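Local structure of endonuclease IV (3AAM) at residues K85-L90 with A121-R126; A66-S71 with E95-L100; E153-L158 with L164-D169; V135-N140 with V200-L205; K14-A19 with R42-S47. The protein cleaves phosphodiester bonds at apurinic or apyrimidinic sites in DNA, as a metal-dependent TIM-barrel endonuclease of base excision repair that also has 3'-5' exonuclease activity. All blocks are in the same frame, centred on the assembly; numbering follows the deposited sequence.

Contact 1 (K85-L90 with A121-R126); sequences KSVASL and ALKALR
Val87 and Ala124 face each other where helices 82-100 and 114-128 come together, their CA atoms only 5.1 Å apart. The short helical segments approach to 8.3 Å between axes and cross at -46°, a close spacing that fits the small alanine at the centre of the interface. All the contacts across it are van der Waals, and no hydrogen bond links the two segments. Among the apolar pairs, Leu90 lays its CB, CG and CD2 against the single methyl of Ala124, with CD2 to Ala124 CB at 3.8 Å. That same methyl also rests on the backbone of the facing helix, where Ala124 CB lies 3.8 Å from Val87 O. With CG1 anti to the backbone N (chi1 168°), Val87 reaches the aliphatic stem of Lys123, and Val87 CG1 meets Lys123 CG at 3.6 Å. The two side chains cross at about a right angle, and the lysine then bends at chi2 and leads its ammonium away from helix 82-100. Leu90 continues inward to Val105, Val107 and Leu136 on strands 104-107 and 135-139. Two neighbouring helices packed side by side over parallel strands in this way are characteristic of the outer layer of a TIM barrel.

Contact 2 (A66-S71 with E95-L100); sequences AVIHAS and EKAALL. With PO4 (phosphate ion), chain C.
Ile68 holds CG1 anti to its carbonyl carbon (chi1 -81°) and keeps the chain straight at chi2, which extends CD1 outward from strand 66-69 onto helix 82-100. This is the strand-to-helix packing of a beta-alpha-beta unit of the TIM barrel, completed by strand 104-107; the short strand and helix axes run nearly antiparallel, at 160°. The contact rests on that one methyl. Ile68 CD1 sits on Ala97, 3.6 Å from Ala97 CB and equally near its CA, so the alanine lets the isoleucine reach the helix backbone. A looser touch joins Ile68 CD1 to Leu100 CD1 at 4.4 Å. Lys96 shows Ile68 little more than its backbone, while its ammonium turns off to a salt bridge with Asp92. The next residue along the strand, His69, serves the inside of the barrel, where its ring lies nearly parallel to that of His204. His69 ND1 donates to Ala70 O at 2.6 Å, in the carbonyl plane and on a lone pair, a bond that should help fix the ring's rotation. At the other end of the ring, His69 NE2 donates to O2 of a phosphate ion, probably from the crystallisation liquor, at 2.9 Å with an N-H...O angle of 155°.

Contact 3 (E153-L158 with L164-D169); sequences EELAWL and LQVCLD
Leu155 of helix 152-159 and Val166 of strand 165-169 form the tight part of this contact, with Leu155 CD2 and Val166 CG1 3.8 Å apart. The helix and strand belong to the beta-alpha-beta unit that starts from strand 135-139, so the pair fills the layer between a TIM-barrel strand and the helix that covers it. Both side chains point at the opposite segment and cross at about a right angle. The valine's CG1 lies anti to the backbone N (chi1 171°), a setting that presents this methyl to the leucine, and these two residues bury 44 and 42 Å² respectively. Val166 also leans on Val138 of the adjoining strand, while Leu155 touches Asn140 beyond that strand's end.

The second part is looser. Leu158 points along the interface, and its side chain comes no closer than 5.5 Å to the strand segment. What Leu164 meets is instead the backbone of Leu158, its CD1 lying 3.8 Å from Leu158 O. This carbonyl is buried by the contact and has no polar partner in the model, so a methyl group is packed against an oxygen left without a hydrogen bond. Trp157, which is exposed, makes a cation-pi contact with Lys118, and Glu153 pairs with Arg151.

Further along the strand the chain enters the metal-site region. Asp169, at the N-cap of helix 170-176, accepts a hydrogen bond through OD1 from the backbone N of His172, a residue whose side chain binds the manganese ion.

Contact 4 (V135-N140 with V200-L205); sequences VLLVEN and VPVVHL
Leu137 buries 63 Å², about twice as much as any other residue, by dividing its two methyls between neighbouring residues of the facing segment. CG stands anti to the carbonyl carbon (chi1 -56°), and from that branch point Leu137 CD1 reaches Val202 CG2 at 3.6 Å. The other methyl, Leu137 CD2, meets Pro201 CG, also at 3.6 Å. Leucine and valine cross at about a right angle, whereas leucine and proline slide past each other in opposite directions. The backbones remain well apart, with Leu137 CA and Val202 CA separated by 8.3 Å, because strand 165-169 runs between strands 135-139 and 202-208 and pairs with both. The contact therefore spans the inside of the TIM barrel across one intervening strand. Towards the C-terminal end of the strands the apolar packing gives way to polar groups: Glu139 and His204 bury 33 Å² each. The extended glutamate brings OE2 to the edge of the imidazole, in the ring plane, with the carboxylate and ring planes 88° apart. The Glu139 side chain lies about 4 Å from that of the manganese ligand His172 and about 6 Å from the manganese ion. The backbone O of Asn140 accepts a hydrogen bond from His172 ND1.

Contact 5 (K14-A19 with R42-S47); sequences KGVAGA and RPRALS
This is a partly buried loop-to-helix contact on the periphery of the TIM barrel, centred about 19 Å from the centre of the chain. It sets the loop between strand 31-34 and helix 48-60 against residues 15 and 16, near the N-terminal end of helix 15-26. The nearest backbone pair, Val16 and Leu46, has its CA atoms 8.9 Å apart, so side chains bridge the gap. Arg44 does most of this. Its CG is anti to the backbone N (chi1 173°), and the chain stays extended to NE, carrying the guanidinium across to Gly15. Gly15 has a positive phi of 55° and no side chain, and Arg44 NH2 lies close against it, 3.4 Å from Gly15 CA. Alongside, Val16 CG1 lies 4.1 Å from Arg44 NH1. The valine's other methyl makes the apolar part of the contact, Val16 CG2 to Leu46 CD1 at 4.2 Å, while Leu46 CD1 also lies at the edge of the guanidinium, in its plane. Glu50 of helix 48-60 supplies the polar link: its OE2 forms a salt bridge with Arg44 NH2 and accepts a hydrogen bond from Val16 N. One carboxylate oxygen thus ties the loop arginine to the helix backbone, which implies that a shared acid joins two segments otherwise in van der Waals contact alone.

Contacts 1, 2 and 3 belong to the layer where helices meet each other or the strands beneath; apolar groups make most of their contacts across the segments, although the strand of contact 2 also carries His69 to a phosphate ion inside the barrel. Contact 4 is the most central, about 5 Å from the chain's centre, and brings carboxylate and imidazole groups towards the metal. Contact 5 is the outermost and depends on a charged residue. Helix 82-100 serves both contacts 1 and 2, and Lys96 NZ of contact 2 probably bonds to Arg44 O of contact 5 at 2.8 Å. Contact 3 is nested in the chain loop closed by contact 4; probable hydrogen bonds join them, including Leu168 O to His204 N at 2.7 Å.

Contact 1 (K85-L90 with A121-R126)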
# COMPACT_ATOMS: atom_id res chain seq x y z
N LYS A 85 6.00 -9.06 18.24
CA LYS A 85 6.91 -9.16 17.10
C LYS A 85 6.41 -8.27 15.96
O LYS A 85 7.20 -7.57 15.31
CB LYS A 85 7.01 -10.62 16.63
CG LYS A 85 7.46 -11.58 17.73
CD LYS A 85 7.37 -13.04 17.30
CE LYS A 85 8.48 -13.42 16.34
NZ LYS A 85 8.46 -12.62 15.10
N SER A 86 5.10 -8.29 15.74
CA SER A 86 4.48 -7.51 14.67
C SER A 86 4.59 -6.01 14.93
O SER A 86 4.91 -5.24 14.02
CB SER A 86 3.01 -7.91 14.52
OG SER A 86 2.91 -9.29 14.22
N VAL A 87 4.30 -5.59 16.16
CA VAL A 87 4.38 -4.18 16.52
C VAL A 87 5.80 -3.67 16.34
O VAL A 87 6.02 -2.61 15.77
CB VAL A 87 3.93 -3.96 17.99
CG1 VAL A 87 4.28 -2.56 18.45
CG2 VAL A 87 2.42 -4.19 18.11
N ALA A 88 6.77 -4.45 16.82
CA ALA A 88 8.18 -4.07 16.70
C ALA A 88 8.62 -4.01 15.23
O ALA A 88 9.39 -3.13 14.85
CB ALA A 88 9.05 -5.06 17.46
N SER A 89 8.13 -4.94 14.42
CA SER A 89 8.50 -4.94 13.01
C SER A 89 7.94 -3.72 12.29
O SER A 89 8.63 -3.10 11.47
CB SER A 89 8.00 -6.22 12.33
OG SER A 89 8.34 -6.23 10.95
N LEU A 90 6.70 -3.36 12.60
CA LEU A 90 6.07 -2.20 11.98
C LEU A 90 6.77 -0.92 12.43
O LEU A 90 6.89 0.02 11.66
CB LEU A 90 4.57 -2.15 12.30
CG LEU A 90 3.78 -1.00 11.65
CD1 LEU A 90 3.93 -1.05 10.13
CD2 LEU A 90 2.32 -1.11 12.04
N ALA A 121 -1.41 -0.70 16.03
CA ALA A 121 -1.00 0.39 15.14
C ALA A 121 -0.49 1.57 15.95
O ALA A 121 0.56 2.14 15.64
CB ALA A 121 -2.18 0.82 14.27
N LEU A 122 -1.22 1.94 17.00
CA LEU A 122 -0.81 3.07 17.83
C LEU A 122 0.49 2.80 18.57
O LEU A 122 1.32 3.70 18.71
CB LEU A 122 -1.92 3.41 18.82
CG LEU A 122 -3.15 4.06 18.19
CD1 LEU A 122 -4.26 4.23 19.22
CD2 LEU A 122 -2.76 5.41 17.59
N LYS A 123 0.69 1.57 19.04
CA LYS A 123 1.91 1.23 19.76
C LYS A 123 3.13 1.32 18.84
O LYS A 123 4.19 1.78 19.25
CB LYS A 123 1.80 -0.19 20.34
CG LYS A 123 2.98 -0.59 21.23
CD LYS A 123 3.12 0.35 22.42
CE LYS A 123 4.30 -0.04 23.30
NZ LYS A 123 4.44 0.88 24.47
N ALA A 124 2.97 0.89 17.59
CA ALA A 124 4.06 0.95 16.62
C ALA A 124 4.47 2.40 16.38
O ALA A 124 5.66 2.72 16.32
CB ALA A 124 3.65 0.28 15.31
N LEU A 125 3.48 3.27 16.23
CA LEU A 125 3.74 4.69 16.00
C LEU A 125 4.48 5.28 17.19
O LEU A 125 5.41 6.07 17.03
CB LEU A 125 2.42 5.44 15.79
CG LEU A 125 1.76 5.27 14.42
CD1 LEU A 125 0.38 5.90 14.42
CD2 LEU A 125 2.64 5.91 13.37
N ARG A 126 4.07 4.90 18.40
CA ARG A 126 4.71 5.41 19.60
C ARG A 126 6.15 4.90 19.72
O ARG A 126 7.06 5.67 20.02
CB ARG A 126 3.90 5.00 20.84
CG ARG A 126 4.31 5.74 22.09
CD ARG A 126 3.32 5.52 23.22
NE ARG A 126 3.63 6.34 24.38
CZ ARG A 126 3.62 7.67 24.39
NH1 ARG A 126 3.31 8.34 23.28
NH2 ARG A 126 3.93 8.33 25.49

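Contact 2 (A66-S71 with E95-L100)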
# COMPACT_ATOMS: atom_id res chain seq x y z
N ALA A 66 7.01 7.86 -2.53
CA ALA A 66 7.41 6.51 -2.20
C ALA A 66 6.58 5.96 -1.06
O ALA A 66 6.08 6.70 -0.21
CB ALA A 66 8.88 6.49 -1.82
N VAL A 67 6.43 4.64 -1.05
CA VAL A 67 5.66 3.97 -0.02
C VAL A 67 6.43 2.75 0.45
O VAL A 67 7.02 2.03 -0.36
CB VAL A 67 4.30 3.45 -0.56
CG1 VAL A 67 3.52 2.79 0.55
CG2 VAL A 67 3.51 4.58 -1.18
N ILE A 68 6.46 2.53 1.76
CA ILE A 68 7.11 1.35 2.31
C ILE A 68 5.99 0.42 2.76
O ILE A 68 5.10 0.83 3.51
CB ILE A 68 8.04 1.70 3.50
CG1 ILE A 68 9.38 2.21 2.96
CG2 ILE A 68 8.23 0.48 4.39
CD1 ILE A 68 10.37 2.64 4.02
N HIS A 69 6.03 -0.82 2.28
CA HIS A 69 5.02 -1.81 2.64
C HIS A 69 5.56 -2.68 3.77
O HIS A 69 6.70 -3.13 3.72
CB HIS A 69 4.70 -2.70 1.43
CG HIS A 69 3.37 -3.38 1.52
ND1 HIS A 69 3.01 -4.20 2.57
CD2 HIS A 69 2.30 -3.36 0.68
CE1 HIS A 69 1.78 -4.64 2.39
NE2 HIS A 69 1.33 -4.15 1.25
N ALA A 70 4.74 -2.89 4.80
CA ALA A 70 5.13 -3.75 5.92
C ALA A 70 5.02 -5.19 5.43
O ALA A 70 4.31 -5.47 4.46
CB ALA A 70 4.19 -3.52 7.10
N SER A 71 5.70 -6.11 6.10
CA SER A 71 5.63 -7.51 5.69
C SER A 71 4.27 -8.12 5.98
O SER A 71 3.54 -7.65 6.85
CB SER A 71 6.70 -8.33 6.40
OG SER A 71 6.47 -9.71 6.18
N GLU A 95 10.45 3.69 11.31
CA GLU A 95 11.73 4.31 11.61
C GLU A 95 12.59 4.40 10.34
O GLU A 95 13.23 5.42 10.08
CB GLU A 95 12.45 3.51 12.70
CG GLU A 95 11.82 3.66 14.08
CD GLU A 95 12.11 2.48 14.99
OE1 GLU A 95 13.06 1.72 14.72
OE2 GLU A 95 11.38 2.32 16.00
N LYS A 96 12.59 3.32 9.56
CA LYS A 96 13.36 3.28 8.32
C LYS A 96 12.77 4.30 7.34
O LYS A 96 13.50 5.02 6.66
CB LYS A 96 13.34 1.87 7.73
CG LYS A 96 14.09 0.82 8.57
CD LYS A 96 15.60 0.99 8.44
CE LYS A 96 16.37 0.28 9.56
NZ LYS A 96 16.14 -1.18 9.66
N ALA A 97 11.44 4.37 7.27
CA ALA A 97 10.79 5.31 6.38
C ALA A 97 11.17 6.75 6.76
O ALA A 97 11.42 7.58 5.89
CB ALA A 97 9.27 5.13 6.44
N ALA A 98 11.20 7.03 8.05
CA ALA A 98 11.56 8.38 8.51
C ALA A 98 12.98 8.73 8.07
O ALA A 98 13.23 9.84 7.60
CB ALA A 98 11.44 8.47 10.03
N LEU A 99 13.90 7.79 8.22
CA LEU A 99 15.28 8.02 7.82
C LEU A 99 15.39 8.27 6.33
O LEU A 99 16.12 9.16 5.89
CB LEU A 99 16.15 6.81 8.19
CG LEU A 99 16.50 6.63 9.67
CD1 LEU A 99 17.18 5.28 9.87
CD2 LEU A 99 17.42 7.76 10.11
N LEU A 100 14.65 7.50 5.54
CA LEU A 100 14.69 7.64 4.09
C LEU A 100 13.89 8.81 3.55
O LEU A 100 14.06 9.19 2.40
CB LEU A 100 14.20 6.34 3.44
CG LEU A 100 15.12 5.13 3.64
CD1 LEU A 100 14.45 3.87 3.12
CD2 LEU A 100 16.44 5.39 2.91
P PO4 C . -1.11 -6.69 0.39
O1 PO4 C . 0.15 -7.60 0.14
O2 PO4 C . -0.87 -5.27 -0.27
O3 PO4 C . -2.36 -7.35 -0.25
O4 PO4 C . -1.34 -6.53 1.94

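Contact 3 (E153-L158 with L164-D169)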
# COMPACT_ATOMS: atom_id res chain seq x y z
N GLU A 153 -16.43 1.22 6.93
CA GLU A 153 -16.83 1.79 8.21
C GLU A 153 -15.92 1.33 9.34
O GLU A 153 -15.69 2.07 10.30
CB GLU A 153 -18.27 1.41 8.57
CG GLU A 153 -19.36 2.13 7.79
CD GLU A 153 -19.47 1.66 6.35
OE1 GLU A 153 -18.93 0.58 6.02
OE2 GLU A 153 -20.11 2.38 5.55
N GLU A 154 -15.40 0.11 9.24
CA GLU A 154 -14.52 -0.39 10.28
C GLU A 154 -13.19 0.35 10.21
O GLU A 154 -12.61 0.69 11.24
CB GLU A 154 -14.28 -1.90 10.13
CG GLU A 154 -13.48 -2.48 11.30
CD GLU A 154 -13.53 -4.00 11.36
OE1 GLU A 154 -12.80 -4.66 10.60
OE2 GLU A 154 -14.32 -4.53 12.17
N LEU A 155 -12.72 0.60 8.99
CA LEU A 155 -11.47 1.33 8.81
C LEU A 155 -11.62 2.74 9.35
O LEU A 155 -10.69 3.28 9.95
CB LEU A 155 -11.08 1.40 7.33
CG LEU A 155 -10.47 0.15 6.69
CD1 LEU A 155 -11.49 -0.97 6.69
CD2 LEU A 155 -10.02 0.46 5.27
N ALA A 156 -12.79 3.34 9.13
CA ALA A 156 -13.02 4.70 9.61
C ALA A 156 -12.88 4.72 11.13
O ALA A 156 -12.32 5.65 11.70
CB ALA A 156 -14.40 5.17 9.20
N TRP A 157 -13.39 3.69 11.80
CA TRP A 157 -13.28 3.62 13.25
C TRP A 157 -11.82 3.41 13.66
O TRP A 157 -11.34 4.02 14.61
CB TRP A 157 -14.14 2.49 13.82
CG TRP A 157 -13.84 2.24 15.26
CD1 TRP A 157 -14.28 2.97 16.33
CD2 TRP A 157 -12.92 1.28 15.78
NE1 TRP A 157 -13.69 2.51 17.49
CE2 TRP A 157 -12.84 1.48 17.18
CE3 TRP A 157 -12.14 0.27 15.20
CZ2 TRP A 157 -12.02 0.71 18.00
CZ3 TRP A 157 -11.32 -0.50 16.02
CH2 TRP A 157 -11.27 -0.28 17.41
N LEU A 158 -11.13 2.53 12.93
CA LEU A 158 -9.74 2.22 13.21
C LEU A 158 -8.83 3.44 13.21
O LEU A 158 -7.94 3.56 14.05
CB LEU A 158 -9.19 1.21 12.19
CG LEU A 158 -9.38 -0.28 12.43
CD1 LEU A 158 -8.76 -1.06 11.28
CD2 LEU A 158 -8.73 -0.69 13.74
N LEU A 164 -3.56 7.91 11.71
CA LEU A 164 -3.59 6.87 10.69
C LEU A 164 -4.47 7.29 9.52
O LEU A 164 -5.44 8.02 9.69
CB LEU A 164 -4.17 5.57 11.26
CG LEU A 164 -3.47 4.89 12.44
CD1 LEU A 164 -4.34 3.75 12.97
CD2 LEU A 164 -2.12 4.37 11.98
N GLN A 165 -4.10 6.83 8.33
CA GLN A 165 -4.90 7.10 7.15
C GLN A 165 -5.15 5.77 6.47
O GLN A 165 -4.75 4.73 6.98
CB GLN A 165 -4.21 8.11 6.23
CG GLN A 165 -4.31 9.53 6.79
CD GLN A 165 -3.81 10.59 5.84
OE1 GLN A 165 -4.20 10.63 4.68
NE2 GLN A 165 -2.93 11.46 6.33
N VAL A 166 -5.79 5.80 5.30
CA VAL A 166 -6.14 4.56 4.63
C VAL A 166 -5.58 4.34 3.23
O VAL A 166 -5.36 5.28 2.48
CB VAL A 166 -7.70 4.45 4.54
CG1 VAL A 166 -8.12 3.30 3.64
CG2 VAL A 166 -8.27 4.29 5.94
N CYS A 167 -5.33 3.07 2.92
CA CYS A 167 -4.88 2.67 1.60
C CYS A 167 -5.98 1.77 1.05
O CYS A 167 -6.29 0.74 1.63
CB CYS A 167 -3.57 1.88 1.65
SG CYS A 167 -3.15 1.14 0.04
N LEU A 168 -6.58 2.17 -0.06
CA LEU A 168 -7.62 1.37 -0.68
C LEU A 168 -7.02 0.35 -1.62
O LEU A 168 -6.25 0.70 -2.51
CB LEU A 168 -8.57 2.26 -1.48
CG LEU A 168 -9.46 1.51 -2.47
CD1 LEU A 168 -10.48 0.66 -1.71
CD2 LEU A 168 -10.16 2.50 -3.40
N ASP A 169 -7.35 -0.92 -1.41
CA ASP A 169 -6.89 -1.97 -2.31
C ASP A 169 -8.16 -2.44 -3.02
O ASP A 169 -9.09 -2.96 -2.40
CB ASP A 169 -6.24 -3.14 -1.55
CG ASP A 169 -5.69 -4.19 -2.50
OD1 ASP A 169 -6.47 -4.71 -3.33
OD2 ASP A 169 -4.48 -4.51 -2.41

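Contact 4 (V135-N140 with V200-L205)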
# COMPACT_ATOMS: atom_id res chain seq x y z
N VAL A 135 3.44 8.80 7.56
CA VAL A 135 2.05 8.49 7.87
C VAL A 135 1.80 7.00 7.68
O VAL A 135 2.16 6.43 6.66
CB VAL A 135 1.09 9.27 6.96
CG1 VAL A 135 -0.35 8.88 7.26
CG2 VAL A 135 1.29 10.77 7.14
N LEU A 136 1.19 6.37 8.68
CA LEU A 136 0.88 4.94 8.61
C LEU A 136 -0.50 4.77 7.97
O LEU A 136 -1.47 5.40 8.38
CB LEU A 136 0.88 4.32 10.01
CG LEU A 136 0.53 2.84 10.13
CD1 LEU A 136 1.50 1.98 9.33
CD2 LEU A 136 0.57 2.44 11.61
N LEU A 137 -0.56 3.91 6.96
CA LEU A 137 -1.79 3.63 6.23
C LEU A 137 -2.25 2.21 6.49
O LEU A 137 -1.45 1.28 6.48
CB LEU A 137 -1.55 3.79 4.72
CG LEU A 137 -1.00 5.12 4.23
CD1 LEU A 137 -0.85 5.09 2.72
CD2 LEU A 137 -1.94 6.24 4.66
N VAL A 138 -3.55 2.05 6.74
CA VAL A 138 -4.10 0.72 6.97
C VAL A 138 -4.92 0.37 5.74
O VAL A 138 -5.69 1.20 5.24
CB VAL A 138 -5.01 0.67 8.23
CG1 VAL A 138 -4.16 0.88 9.48
CG2 VAL A 138 -6.10 1.73 8.15
N GLU A 139 -4.75 -0.85 5.23
CA GLU A 139 -5.47 -1.28 4.04
C GLU A 139 -6.78 -1.96 4.37
O GLU A 139 -6.93 -2.56 5.44
CB GLU A 139 -4.63 -2.29 3.24
CG GLU A 139 -3.13 -2.10 3.31
CD GLU A 139 -2.36 -3.23 2.62
OE1 GLU A 139 -2.77 -4.41 2.73
OE2 GLU A 139 -1.32 -2.94 1.98
N ASN A 140 -7.74 -1.87 3.46
CA ASN A 140 -8.99 -2.58 3.64
C ASN A 140 -8.62 -4.00 3.21
O ASN A 140 -7.64 -4.19 2.47
CB ASN A 140 -10.10 -2.02 2.74
CG ASN A 140 -9.70 -2.01 1.28
OD1 ASN A 140 -8.78 -1.30 0.89
ND2 ASN A 140 -10.41 -2.79 0.47
N VAL A 200 -7.26 9.03 1.98
CA VAL A 200 -6.87 7.86 1.20
C VAL A 200 -5.81 8.33 0.19
O VAL A 200 -6.10 8.51 -0.99
CB VAL A 200 -8.05 7.26 0.42
CG1 VAL A 200 -7.63 5.96 -0.24
CG2 VAL A 200 -9.22 7.03 1.36
N PRO A 201 -4.58 8.54 0.66
CA PRO A 201 -3.49 9.01 -0.20
C PRO A 201 -2.91 8.01 -1.19
O PRO A 201 -2.33 8.40 -2.21
CB PRO A 201 -2.45 9.49 0.80
CG PRO A 201 -2.62 8.53 1.94
CD PRO A 201 -4.13 8.45 2.07
N VAL A 202 -3.05 6.73 -0.90
CA VAL A 202 -2.50 5.69 -1.75
C VAL A 202 -3.53 4.62 -2.07
O VAL A 202 -4.31 4.21 -1.22
CB VAL A 202 -1.28 5.01 -1.08
CG1 VAL A 202 -0.72 3.94 -2.00
CG2 VAL A 202 -0.22 6.04 -0.74
N VAL A 203 -3.51 4.17 -3.32
CA VAL A 203 -4.41 3.13 -3.77
C VAL A 203 -3.60 1.95 -4.32
O VAL A 203 -2.70 2.15 -5.14
CB VAL A 203 -5.33 3.62 -4.92
CG1 VAL A 203 -6.17 2.46 -5.45
CG2 VAL A 203 -6.23 4.75 -4.44
N HIS A 204 -3.88 0.75 -3.83
CA HIS A 204 -3.22 -0.44 -4.36
C HIS A 204 -4.22 -0.88 -5.42
O HIS A 204 -5.23 -1.53 -5.11
CB HIS A 204 -3.04 -1.52 -3.29
CG HIS A 204 -1.90 -1.28 -2.36
ND1 HIS A 204 -0.80 -0.52 -2.70
CD2 HIS A 204 -1.67 -1.73 -1.10
CE1 HIS A 204 0.06 -0.52 -1.69
NE2 HIS A 204 -0.44 -1.25 -0.71
N LEU A 205 -3.96 -0.48 -6.66
CA LEU A 205 -4.83 -0.75 -7.80
C LEU A 205 -4.64 -2.14 -8.38
O LEU A 205 -4.30 -2.30 -9.55
CB LEU A 205 -4.60 0.32 -8.88
CG LEU A 205 -5.71 0.52 -9.91
CD1 LEU A 205 -6.93 1.17 -9.25
CD2 LEU A 205 -5.19 1.40 -11.03

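Contact 5 (K14-A19 with R42-S47)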
# COMPACT_ATOMS: atom_id res chain seq x y z
N LYS A 14 22.81 -2.53 -4.76
CA LYS A 14 22.27 -1.18 -4.91
C LYS A 14 21.37 -0.80 -3.74
O LYS A 14 21.07 0.37 -3.53
CB LYS A 14 21.46 -1.08 -6.21
CG LYS A 14 22.26 -1.31 -7.48
CD LYS A 14 23.27 -0.20 -7.73
CE LYS A 14 23.92 -0.35 -9.09
NZ LYS A 14 22.90 -0.32 -10.18
N GLY A 15 20.94 -1.80 -2.97
CA GLY A 15 20.08 -1.53 -1.83
C GLY A 15 18.83 -0.76 -2.20
O GLY A 15 18.29 -0.91 -3.30
N VAL A 16 18.36 0.09 -1.29
CA VAL A 16 17.16 0.88 -1.56
C VAL A 16 17.39 1.90 -2.68
O VAL A 16 16.45 2.33 -3.34
CB VAL A 16 16.67 1.62 -0.29
CG1 VAL A 16 16.26 0.61 0.77
CG2 VAL A 16 17.75 2.54 0.24
N ALA A 17 18.65 2.27 -2.89
CA ALA A 17 18.97 3.23 -3.94
C ALA A 17 18.65 2.62 -5.29
O ALA A 17 18.28 3.32 -6.23
CB ALA A 17 20.45 3.61 -3.86
N GLY A 18 18.81 1.30 -5.39
CA GLY A 18 18.53 0.62 -6.64
C GLY A 18 17.08 0.77 -7.08
O GLY A 18 16.79 0.84 -8.27
N ALA A 19 16.18 0.83 -6.11
CA ALA A 19 14.76 0.98 -6.41
C ALA A 19 14.49 2.35 -7.02
O ALA A 19 13.70 2.47 -7.95
CB ALA A 19 13.93 0.79 -5.14
N ARG A 42 13.92 -10.25 10.81
CA ARG A 42 15.14 -9.49 11.04
C ARG A 42 15.18 -8.15 10.30
O ARG A 42 14.99 -8.09 9.09
CB ARG A 42 16.36 -10.32 10.62
CG ARG A 42 17.27 -10.73 11.77
CD ARG A 42 16.58 -11.67 12.75
NE ARG A 42 17.42 -11.95 13.92
CZ ARG A 42 17.07 -12.77 14.91
NH1 ARG A 42 17.90 -12.97 15.93
NH2 ARG A 42 15.90 -13.40 14.87
N PRO A 43 15.42 -7.05 11.04
CA PRO A 43 15.48 -5.74 10.39
C PRO A 43 16.71 -5.65 9.50
O PRO A 43 17.73 -6.29 9.77
CB PRO A 43 15.54 -4.78 11.58
CG PRO A 43 16.26 -5.57 12.61
CD PRO A 43 15.60 -6.93 12.49
N ARG A 44 16.61 -4.86 8.44
CA ARG A 44 17.71 -4.69 7.50
C ARG A 44 18.50 -3.42 7.79
O ARG A 44 17.94 -2.32 7.80
CB ARG A 44 17.17 -4.64 6.07
CG ARG A 44 18.21 -4.30 5.00
CD ARG A 44 17.56 -4.25 3.63
NE ARG A 44 18.50 -3.88 2.57
CZ ARG A 44 19.01 -2.66 2.41
NH1 ARG A 44 18.67 -1.68 3.24
NH2 ARG A 44 19.87 -2.43 1.43
N ALA A 45 19.79 -3.58 8.04
CA ALA A 45 20.65 -2.45 8.34
C ALA A 45 20.60 -1.41 7.23
O ALA A 45 20.69 -1.73 6.04
CB ALA A 45 22.08 -2.92 8.56
N LEU A 46 20.45 -0.15 7.63
CA LEU A 46 20.39 0.95 6.69
C LEU A 46 21.48 1.95 7.07
O LEU A 46 21.34 2.70 8.04
CB LEU A 46 19.02 1.62 6.75
CG LEU A 46 18.65 2.58 5.62
CD1 LEU A 46 18.59 1.81 4.30
CD2 LEU A 46 17.30 3.22 5.92
N SER A 47 22.57 1.96 6.31
CA SER A 47 23.71 2.85 6.57
C SER A 47 23.44 4.30 6.18
O SER A 47 22.62 4.58 5.31
CB SER A 47 24.94 2.36 5.80
OG SER A 47 24.80 2.63 4.42